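Local atomic coordinates of DUF2020 domain-containing protein (Corynebacterium diphtheriae, PDB entry 3V7B), a protein that is of unknown function but folds, as a DUF2020 domain of the Mog1p/PsbP clan, into one antiparallel beta-sheet flanked by helices. Residues A14-P19 and G48-F53; T70-M76 and P123-W129; V86-A90 and A115-V119. All blocks are in the same frame, centred on the assembly; numbering follows the deposited sequence.

All three contacts reach the same antiparallel sheet. Contact 2 is its centre: strands 69-75 and 124-130, mostly buried, are joined by a ladder of backbone hydrogen bonds and lined by valines. Contact 3 lies next to it, on the adjoining strand 114-121, where helix 79-89 packs through small apolar side chains; it too is buried but has no polar bond between its two segments. Contact 1 is at the sheet margin, where the N-terminal arm meets edge strand 46-50; it is only partly buried, and a backbone N-H bonds to a carboxylate that an arginine of the same turn holds, beside packed prolines. The arm joins all three: L15 CD2 touches W129 of contact 2 and W88 of contact 3.

Contact 1: residues A14-P19 and G48-F53; sequences ALPMPP and GVDTRF
A14 CB meets the edge of the F53 ring 4.5 Å from CZ, where the N-terminal arm passes the end of edge strand 46-50 and the type I beta turn D50-F53, which contains an Asx turn. L15, whose CB points away from the turn, offers its carbonyl: R52 NH2 approaches L15 O at 3.1 Å, with the oxygen near the guanidinium plane but the N-H badly bent, a weak bond. P16 brings CA to D50 OD2, while its ring rests on A57 and V59 of strand 57-61. The main bond comes from M17, whose N donates to D50 OD2 at 2.7 Å (158°), on the anti side of that oxygen and 27° out of the carboxylate plane. The syn lone pairs belong to R52, which grips side-on, R52 NE to D50 OD1 at 3.0 Å and R52 NH2 to D50 OD2 at 2.8 Å. R52 N closes the Asx turn on OD1, so two good bonds hold each oxygen. With CG anti to the backbone N (chi1 179°), D50 extends its carboxylate to the arm. P18 then lays CB 3.7 Å from G48 C and aims its CA-H at V49 O, and P19 CD reaches that same V49 O at 3.6 Å.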
loop_
_atom_site.group_PDB
_atom_site.type_symbol
_atom_site.label_atom_id
_atom_site.label_comp_id
_atom_site.label_asym_id
_atom_site.label_seq_id
_atom_site.Cartn_x
_atom_site.Cartn_y
_atom_site.Cartn_z
ATOM N N ALA A 14 -4.317 3.190 10.872
ATOM C CA ALA A 14 -5.435 2.415 10.300
ATOM C C ALA A 14 -4.941 1.470 9.208
ATOM O O ALA A 14 -4.059 1.833 8.362
ATOM C CB ALA A 14 -6.544 3.314 9.726
ATOM N N LEU A 15 -5.536 0.271 9.182
ATOM C CA LEU A 15 -5.159 -0.679 8.160
ATOM C C LEU A 15 -6.394 -0.987 7.304
ATOM O O LEU A 15 -7.493 -1.003 7.810
ATOM C CB LEU A 15 -4.646 -1.969 8.771
ATOM C CG LEU A 15 -3.290 -1.869 9.467
ATOM C CD1 LEU A 15 -3.001 -3.139 10.252
ATOM C CD2 LEU A 15 -2.228 -1.652 8.418
ATOM N N PRO A 16 -6.211 -1.274 6.010
ATOM C CA PRO A 16 -7.338 -1.640 5.118
ATOM C C PRO A 16 -8.108 -2.865 5.615
ATOM O O PRO A 16 -7.488 -3.821 6.065
ATOM C CB PRO A 16 -6.648 -1.977 3.832
ATOM C CG PRO A 16 -5.342 -1.244 3.895
ATOM C CD PRO A 16 -4.926 -1.306 5.300
HETATM N N MSE A 17 -9.419 -2.872 5.449
HETATM C CA MSE A 17 -10.248 -4.022 5.867
HETATM C C MSE A 17 -11.411 -4.182 4.873
HETATM O O MSE A 17 -12.546 -3.773 5.133
HETATM C CB MSE A 17 -10.781 -3.853 7.316
HETATM C CG MSE A 17 -9.735 -3.567 8.409
HETATM SE SE MSE A 17 -10.579 -3.267 10.188
HETATM C CE MSE A 17 -10.900 -5.191 10.498
ATOM N N PRO A 18 -11.126 -4.749 3.708
ATOM C CA PRO A 18 -12.211 -4.899 2.710
ATOM C C PRO A 18 -13.279 -5.818 3.292
ATOM O O PRO A 18 -12.949 -6.837 3.872
ATOM C CB PRO A 18 -11.505 -5.555 1.496
ATOM C CG PRO A 18 -10.090 -5.179 1.660
ATOM C CD PRO A 18 -9.842 -5.225 3.166
ATOM N N PRO A 19 -14.555 -5.406 3.218
ATOM C CA PRO A 19 -15.534 -6.034 4.112
ATOM C C PRO A 19 -15.787 -7.514 3.832
ATOM O O PRO A 19 -16.125 -8.240 4.776
ATOM C CB PRO A 19 -16.788 -5.167 3.942
ATOM C CG PRO A 19 -16.589 -4.459 2.651
ATOM C CD PRO A 19 -15.119 -4.322 2.427
ATOM N N GLY A 48 -10.170 -7.221 -2.560
ATOM C CA GLY A 48 -11.244 -6.267 -2.150
ATOM C C GLY A 48 -10.701 -4.866 -1.999
ATOM O O GLY A 48 -9.512 -4.650 -2.185
ATOM N N VAL A 49 -11.628 -3.943 -1.824
ATOM C CA VAL A 49 -11.363 -2.569 -1.705
ATOM C C VAL A 49 -11.998 -2.096 -0.372
ATOM O O VAL A 49 -13.030 -2.635 0.090
ATOM C CB VAL A 49 -12.034 -1.733 -2.829
ATOM C CG1 VAL A 49 -11.536 -2.152 -4.219
ATOM C CG2 VAL A 49 -13.542 -1.916 -2.768
ATOM N N ASP A 50 -11.395 -1.056 0.197
ATOM C CA ASP A 50 -11.849 -0.475 1.438
ATOM C C ASP A 50 -12.106 0.957 1.142
ATOM O O ASP A 50 -11.171 1.741 1.035
ATOM C CB ASP A 50 -10.786 -0.716 2.545
ATOM C CG ASP A 50 -11.183 -0.105 3.933
ATOM O OD1 ASP A 50 -12.161 0.697 4.022
ATOM O OD2 ASP A 50 -10.521 -0.477 4.919
ATOM N N THR A 51 -13.385 1.315 1.005
ATOM C CA THR A 51 -13.800 2.646 0.595
ATOM C C THR A 51 -13.902 3.626 1.766
ATOM O O THR A 51 -14.440 4.752 1.606
ATOM C CB THR A 51 -15.158 2.591 -0.099
ATOM O OG1 THR A 51 -16.092 1.974 0.781
ATOM C CG2 THR A 51 -15.032 1.778 -1.357
ATOM N N ARG A 52 -13.434 3.213 2.943
ATOM C CA ARG A 52 -13.275 4.242 4.041
ATOM C C ARG A 52 -12.324 5.372 3.686
ATOM O O ARG A 52 -12.496 6.525 4.136
ATOM C CB ARG A 52 -12.883 3.613 5.376
ATOM C CG ARG A 52 -13.970 2.746 5.941
ATOM C CD ARG A 52 -13.524 2.049 7.228
ATOM N NE ARG A 52 -12.301 1.282 6.982
ATOM C CZ ARG A 52 -11.430 0.906 7.933
ATOM N NH1 ARG A 52 -11.662 1.174 9.223
ATOM N NH2 ARG A 52 -10.314 0.227 7.624
ATOM N N PHE A 53 -11.396 5.049 2.815
ATOM C CA PHE A 53 -10.357 5.997 2.358
ATOM C C PHE A 53 -10.877 6.723 1.133
ATOM O O PHE A 53 -11.530 6.101 0.326
ATOM C CB PHE A 53 -9.102 5.235 2.061
ATOM C CG PHE A 53 -8.617 4.413 3.244
ATOM C CD1 PHE A 53 -7.807 4.964 4.238
ATOM C CD2 PHE A 53 -9.024 3.129 3.392
ATOM C CE1 PHE A 53 -7.383 4.203 5.377
ATOM C CE2 PHE A 53 -8.607 2.341 4.485
ATOM C CZ PHE A 53 -7.789 2.876 5.475
#

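Contact 2: residues T70-M76 and P123-W129; sequences TVMVRHM and PVAVVVW. With EDO (1,2-ethanediol), chain C.
R74 N donates to A125 O at 2.7 Å, the shortest rung of an antiparallel ladder that pairs T70-H75 with V124-W129. T70 with W129, M72 with V127 and R74 with A125 are hydrogen-bonded pairs, each with two nearly straight N-H...O bonds; one further bond, M76 N to P123 O, extends the ladder beyond the last paired residues. The non-hydrogen-bonded pairs between them add CA-H...O contacts, such as V128 CA to T70 O at 3.2 Å. V71 and V128 lie side by side, CG2 to CG2 at 3.8 Å, and at the far end V124 CG2 meets H75 CD2 at 3.7 Å. On the sheet face that carries T70, M72 and R74, W129 gathers apolar groups. M72, bent at its last torsion (chi3 66°), sets CE at the indole edge, 3.7 Å from W129 CH2. T70 CG2 crosses to W129 CE3 at 3.7 Å, and V127 CG1 lies over one indole face, toward its rim. T70 OG1 shares a 2.6 Å hydrogen bond with O2 of an ethanediol, probably from the crystallisation liquor. R74 folds back at chi2 and chi3 to form a salt bridge with D7, and M76 SE lies over one face of the R74 guanidinium. The ladder is sandwiched between helices: V73, V126 and V128 pack on helix 135-149, while A125, V127 and M76 touch helix 79-89, with strands 57-61 and 114-121 bonded along the two outer edges.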
loop_
_atom_site.group_PDB
_atom_site.type_symbol
_atom_site.label_atom_id
_atom_site.label_comp_id
_atom_site.label_asym_id
_atom_site.label_seq_id
_atom_site.Cartn_x
_atom_site.Cartn_y
_atom_site.Cartn_z
ATOM N N THR A 70 -0.969 -5.483 -0.024
ATOM C CA THR A 70 -1.931 -4.498 0.431
ATOM C C THR A 70 -1.448 -3.124 -0.022
ATOM O O THR A 70 -0.279 -2.760 0.210
ATOM C CB THR A 70 -2.007 -4.522 1.988
ATOM O OG1 THR A 70 -2.480 -5.804 2.458
ATOM C CG2 THR A 70 -2.868 -3.352 2.538
ATOM N N VAL A 71 -2.359 -2.327 -0.600
ATOM C CA VAL A 71 -1.993 -1.014 -1.097
ATOM C C VAL A 71 -2.939 -0.028 -0.461
ATOM O O VAL A 71 -4.158 -0.175 -0.569
ATOM C CB VAL A 71 -2.088 -0.894 -2.644
ATOM C CG1 VAL A 71 -1.823 0.527 -3.113
ATOM C CG2 VAL A 71 -1.098 -1.902 -3.313
HETATM N N MSE A 72 -2.346 0.940 0.246
HETATM C CA MSE A 72 -3.094 1.944 0.963
HETATM C C MSE A 72 -2.667 3.376 0.625
HETATM O O MSE A 72 -1.491 3.740 0.730
HETATM C CB MSE A 72 -3.043 1.721 2.473
HETATM C CG MSE A 72 -3.893 2.779 3.285
HETATM SE SE MSE A 72 -3.865 2.340 5.182
HETATM C CE MSE A 72 -1.938 2.681 5.414
ATOM N N VAL A 73 -3.650 4.169 0.175
ATOM C CA VAL A 73 -3.528 5.574 -0.114
ATOM C C VAL A 73 -4.198 6.447 0.960
ATOM O O VAL A 73 -5.358 6.298 1.268
ATOM C CB VAL A 73 -4.064 5.939 -1.521
ATOM C CG1 VAL A 73 -3.856 7.467 -1.776
ATOM C CG2 VAL A 73 -3.280 5.132 -2.582
ATOM N N ARG A 74 -3.438 7.353 1.594
ATOM C CA ARG A 74 -3.916 8.129 2.707
ATOM C C ARG A 74 -3.901 9.614 2.344
ATOM O O ARG A 74 -2.941 10.120 1.819
ATOM C CB ARG A 74 -3.043 7.980 3.927
ATOM C CG ARG A 74 -3.168 6.721 4.724
ATOM C CD ARG A 74 -4.507 6.181 4.959
ATOM N NE ARG A 74 -5.389 7.147 5.664
ATOM C CZ ARG A 74 -5.522 7.287 6.970
ATOM N NH1 ARG A 74 -4.927 6.473 7.796
ATOM N NH2 ARG A 74 -6.331 8.225 7.453
ATOM N N HIS A 75 -4.981 10.277 2.554
ATOM C CA HIS A 75 -4.968 11.739 2.449
ATOM C C HIS A 75 -5.110 12.250 3.873
ATOM O O HIS A 75 -6.203 12.187 4.511
ATOM C CB HIS A 75 -6.085 12.233 1.542
ATOM C CG HIS A 75 -5.857 11.955 0.080
ATOM N ND1 HIS A 75 -5.985 10.692 -0.464
ATOM C CD2 HIS A 75 -5.580 12.808 -0.981
ATOM C CE1 HIS A 75 -5.732 10.747 -1.779
ATOM N NE2 HIS A 75 -5.483 12.043 -2.105
HETATM N N MSE A 76 -4.009 12.701 4.433
HETATM C CA MSE A 76 -3.986 13.161 5.840
HETATM C C MSE A 76 -4.300 14.671 5.924
HETATM O O MSE A 76 -4.197 15.391 4.931
HETATM C CB MSE A 76 -2.644 12.870 6.517
HETATM C CG MSE A 76 -2.216 11.372 6.504
HETATM SE SE MSE A 76 -3.618 10.123 7.150
HETATM C CE MSE A 76 -3.372 10.435 9.049
ATOM N N PRO A 123 0.619 16.094 2.096
ATOM C CA PRO A 123 -0.179 15.359 3.035
ATOM C C PRO A 123 -0.698 14.003 2.542
ATOM O O PRO A 123 -1.472 13.382 3.239
ATOM C CB PRO A 123 -1.359 16.287 3.290
ATOM C CG PRO A 123 -1.554 16.935 1.993
ATOM C CD PRO A 123 -0.147 17.186 1.471
ATOM N N VAL A 124 -0.224 13.548 1.409
ATOM C CA VAL A 124 -0.621 12.256 0.870
ATOM C C VAL A 124 0.422 11.223 1.194
ATOM O O VAL A 124 1.648 11.434 0.998
ATOM C CB VAL A 124 -0.831 12.343 -0.650
ATOM C CG1 VAL A 124 -1.251 10.979 -1.241
ATOM C CG2 VAL A 124 -1.897 13.422 -0.903
ATOM N N ALA A 125 -0.050 10.068 1.683
ATOM C CA ALA A 125 0.858 8.932 1.897
ATOM C C ALA A 125 0.389 7.687 1.099
ATOM O O ALA A 125 -0.788 7.470 0.943
ATOM C CB ALA A 125 1.019 8.620 3.396
ATOM N N VAL A 126 1.343 6.928 0.574
ATOM C CA VAL A 126 1.108 5.703 -0.162
ATOM C C VAL A 126 1.960 4.600 0.504
ATOM O O VAL A 126 3.199 4.713 0.577
ATOM C CB VAL A 126 1.457 5.855 -1.668
ATOM C CG1 VAL A 126 1.388 4.519 -2.421
ATOM C CG2 VAL A 126 0.565 6.905 -2.357
ATOM N N VAL A 127 1.327 3.534 0.979
ATOM C CA VAL A 127 2.049 2.415 1.619
ATOM C C VAL A 127 1.659 1.109 0.889
ATOM O O VAL A 127 0.484 0.835 0.646
ATOM C CB VAL A 127 1.657 2.267 3.134
ATOM C CG1 VAL A 127 2.345 1.095 3.804
ATOM C CG2 VAL A 127 1.869 3.590 3.923
ATOM N N VAL A 128 2.634 0.261 0.622
ATOM C CA VAL A 128 2.362 -0.993 0.029
ATOM C C VAL A 128 3.139 -1.980 0.872
ATOM O O VAL A 128 4.314 -1.722 1.172
ATOM C CB VAL A 128 2.848 -1.063 -1.441
ATOM C CG1 VAL A 128 2.749 -2.441 -2.030
ATOM C CG2 VAL A 128 2.093 -0.098 -2.365
ATOM N N TRP A 129 2.443 -3.044 1.265
ATOM C CA TRP A 129 3.029 -4.172 1.938
ATOM C C TRP A 129 2.915 -5.346 0.959
ATOM O O TRP A 129 1.905 -5.484 0.250
ATOM C CB TRP A 129 2.214 -4.492 3.175
ATOM C CG TRP A 129 2.339 -3.521 4.300
ATOM C CD1 TRP A 129 3.305 -3.465 5.262
ATOM C CD2 TRP A 129 1.397 -2.480 4.629
ATOM N NE1 TRP A 129 3.024 -2.495 6.185
ATOM C CE2 TRP A 129 1.888 -1.851 5.843
ATOM C CE3 TRP A 129 0.190 -2.042 4.069
ATOM C CZ2 TRP A 129 1.204 -0.852 6.457
ATOM C CZ3 TRP A 129 -0.481 -0.996 4.666
ATOM C CH2 TRP A 129 -0.020 -0.401 5.815
HETATM C C1 EDO C . 1.280 -8.984 3.877
HETATM O O1 EDO C . 0.185 -9.835 4.254
HETATM C C2 EDO C . 0.779 -7.951 2.855
HETATM O O2 EDO C . -0.337 -7.120 3.257
#

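Contact 3: residues V86-A90 and A115-V119; sequences VDWAA and AVYAV
V86 points its CB from helix 79-89 at strand 114-121, in a helix-on-sheet packing on one face of the antiparallel sheet. Beyond CB the side chain forks over the strand backbone. A chi1 of 168° turns V86 CG1 to the side opposite its backbone N, where it settles 3.4 Å from A118 O and 4.1 Å from A118 CB. V86 CG2, on the other branch, reaches one residue further and lies 3.5 Å from V119 C. The two methyls thus lie against successive carbonyl groups, and V86 also touches A125 of the neighbouring strand 124-130. One helical turn on, the chain presents two alanine methyls in succession to the strand. A118 CB is met by both: A89 CB lies at 4.0 Å, and A90 CB is equally near at 4.0 Å. A90 is where the chain leaves helical geometry; its N still donates to V86 O, and its CB points toward the strand. V127 of strand 124-130 packs on A89 and A118 as well, so the helix end spans two neighbouring strands. The alternate residues Y117 and V119 direct their side chains to the other face, against helix 135-149. V116 completes the apolar patch. V116 CG2, which also packs on W129, approaches A89 O at 3.7 Å and A89 CB at 4.3 Å. V116 CG1, placed between backbone N and carbonyl carbon (chi1 64°), ends 4.4 Å from A90 CB.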
loop_
_atom_site.group_PDB
_atom_site.type_symbol
_atom_site.label_atom_id
_atom_site.label_comp_id
_atom_site.label_asym_id
_atom_site.label_seq_id
_atom_site.Cartn_x
_atom_site.Cartn_y
_atom_site.Cartn_z
ATOM N N VAL A 86 3.973 7.209 7.293
ATOM C CA VAL A 86 5.118 6.650 6.650
ATOM C C VAL A 86 6.139 6.084 7.682
ATOM O O VAL A 86 6.646 4.993 7.505
ATOM C CB VAL A 86 5.754 7.664 5.687
ATOM C CG1 VAL A 86 7.112 7.170 5.236
ATOM C CG2 VAL A 86 4.868 7.955 4.457
ATOM N N ASP A 87 6.390 6.833 8.774
ATOM C CA ASP A 87 7.309 6.402 9.805
ATOM C C ASP A 87 6.747 5.228 10.572
ATOM O O ASP A 87 7.500 4.370 11.050
ATOM C CB ASP A 87 7.619 7.576 10.784
ATOM C CG ASP A 87 8.450 8.641 10.169
ATOM O OD1 ASP A 87 8.833 8.518 8.960
ATOM O OD2 ASP A 87 8.767 9.612 10.922
ATOM N N TRP A 88 5.441 5.142 10.705
ATOM C CA TRP A 88 4.843 3.950 11.337
ATOM C C TRP A 88 5.018 2.707 10.482
ATOM O O TRP A 88 5.523 1.681 10.985
ATOM C CB TRP A 88 3.390 4.248 11.627
ATOM C CG TRP A 88 2.497 3.063 11.796
ATOM C CD1 TRP A 88 2.403 2.206 12.888
ATOM C CD2 TRP A 88 1.511 2.557 10.810
ATOM N NE1 TRP A 88 1.463 1.199 12.643
ATOM C CE2 TRP A 88 0.884 1.368 11.425
ATOM C CE3 TRP A 88 1.094 2.961 9.542
ATOM C CZ2 TRP A 88 -0.103 0.641 10.771
ATOM C CZ3 TRP A 88 0.131 2.210 8.887
ATOM C CH2 TRP A 88 -0.466 1.085 9.497
ATOM N N ALA A 89 4.733 2.831 9.169
ATOM C CA ALA A 89 4.800 1.690 8.242
ATOM C C ALA A 89 6.249 1.248 7.974
ATOM O O ALA A 89 6.513 0.067 7.809
ATOM C CB ALA A 89 4.121 2.008 6.937
ATOM N N ALA A 90 7.164 2.235 7.958
ATOM C CA ALA A 90 8.584 2.067 7.579
ATOM C C ALA A 90 9.445 2.796 8.595
ATOM O O ALA A 90 9.869 3.907 8.346
ATOM C CB ALA A 90 8.868 2.523 6.118
ATOM N N ALA A 115 7.638 -7.296 2.835
ATOM C CA ALA A 115 8.299 -6.117 2.369
ATOM C C ALA A 115 7.343 -4.969 2.597
ATOM O O ALA A 115 6.155 -5.179 2.591
ATOM C CB ALA A 115 8.642 -6.229 0.879
ATOM N N VAL A 116 7.890 -3.774 2.657
ATOM C CA VAL A 116 7.101 -2.542 2.725
ATOM C C VAL A 116 7.743 -1.443 1.882
ATOM O O VAL A 116 8.965 -1.394 1.682
ATOM C CB VAL A 116 6.928 -2.058 4.193
ATOM C CG1 VAL A 116 8.312 -1.688 4.801
ATOM C CG2 VAL A 116 5.813 -0.968 4.323
ATOM N N TYR A 117 6.905 -0.541 1.389
ATOM C CA TYR A 117 7.366 0.587 0.668
ATOM C C TYR A 117 6.376 1.678 1.000
ATOM O O TYR A 117 5.144 1.568 0.717
ATOM C CB TYR A 117 7.454 0.335 -0.861
ATOM C CG TYR A 117 8.085 1.498 -1.654
ATOM C CD1 TYR A 117 9.461 1.458 -2.002
ATOM C CD2 TYR A 117 7.339 2.590 -2.093
ATOM C CE1 TYR A 117 10.060 2.473 -2.703
ATOM C CE2 TYR A 117 7.940 3.621 -2.806
ATOM C CZ TYR A 117 9.313 3.541 -3.129
ATOM O OH TYR A 117 9.972 4.516 -3.837
ATOM N N ALA A 118 6.878 2.716 1.649
ATOM C CA ALA A 118 6.030 3.780 2.209
ATOM C C ALA A 118 6.598 5.146 1.958
ATOM O O ALA A 118 7.719 5.460 2.320
ATOM C CB ALA A 118 5.797 3.564 3.695
ATOM N N VAL A 119 5.824 5.983 1.251
ATOM C CA VAL A 119 6.289 7.292 0.888
ATOM C C VAL A 119 5.209 8.327 1.038
ATOM O O VAL A 119 4.038 8.019 1.017
ATOM C CB VAL A 119 6.815 7.393 -0.559
ATOM C CG1 VAL A 119 8.187 6.614 -0.711
ATOM C CG2 VAL A 119 5.707 6.890 -1.557
#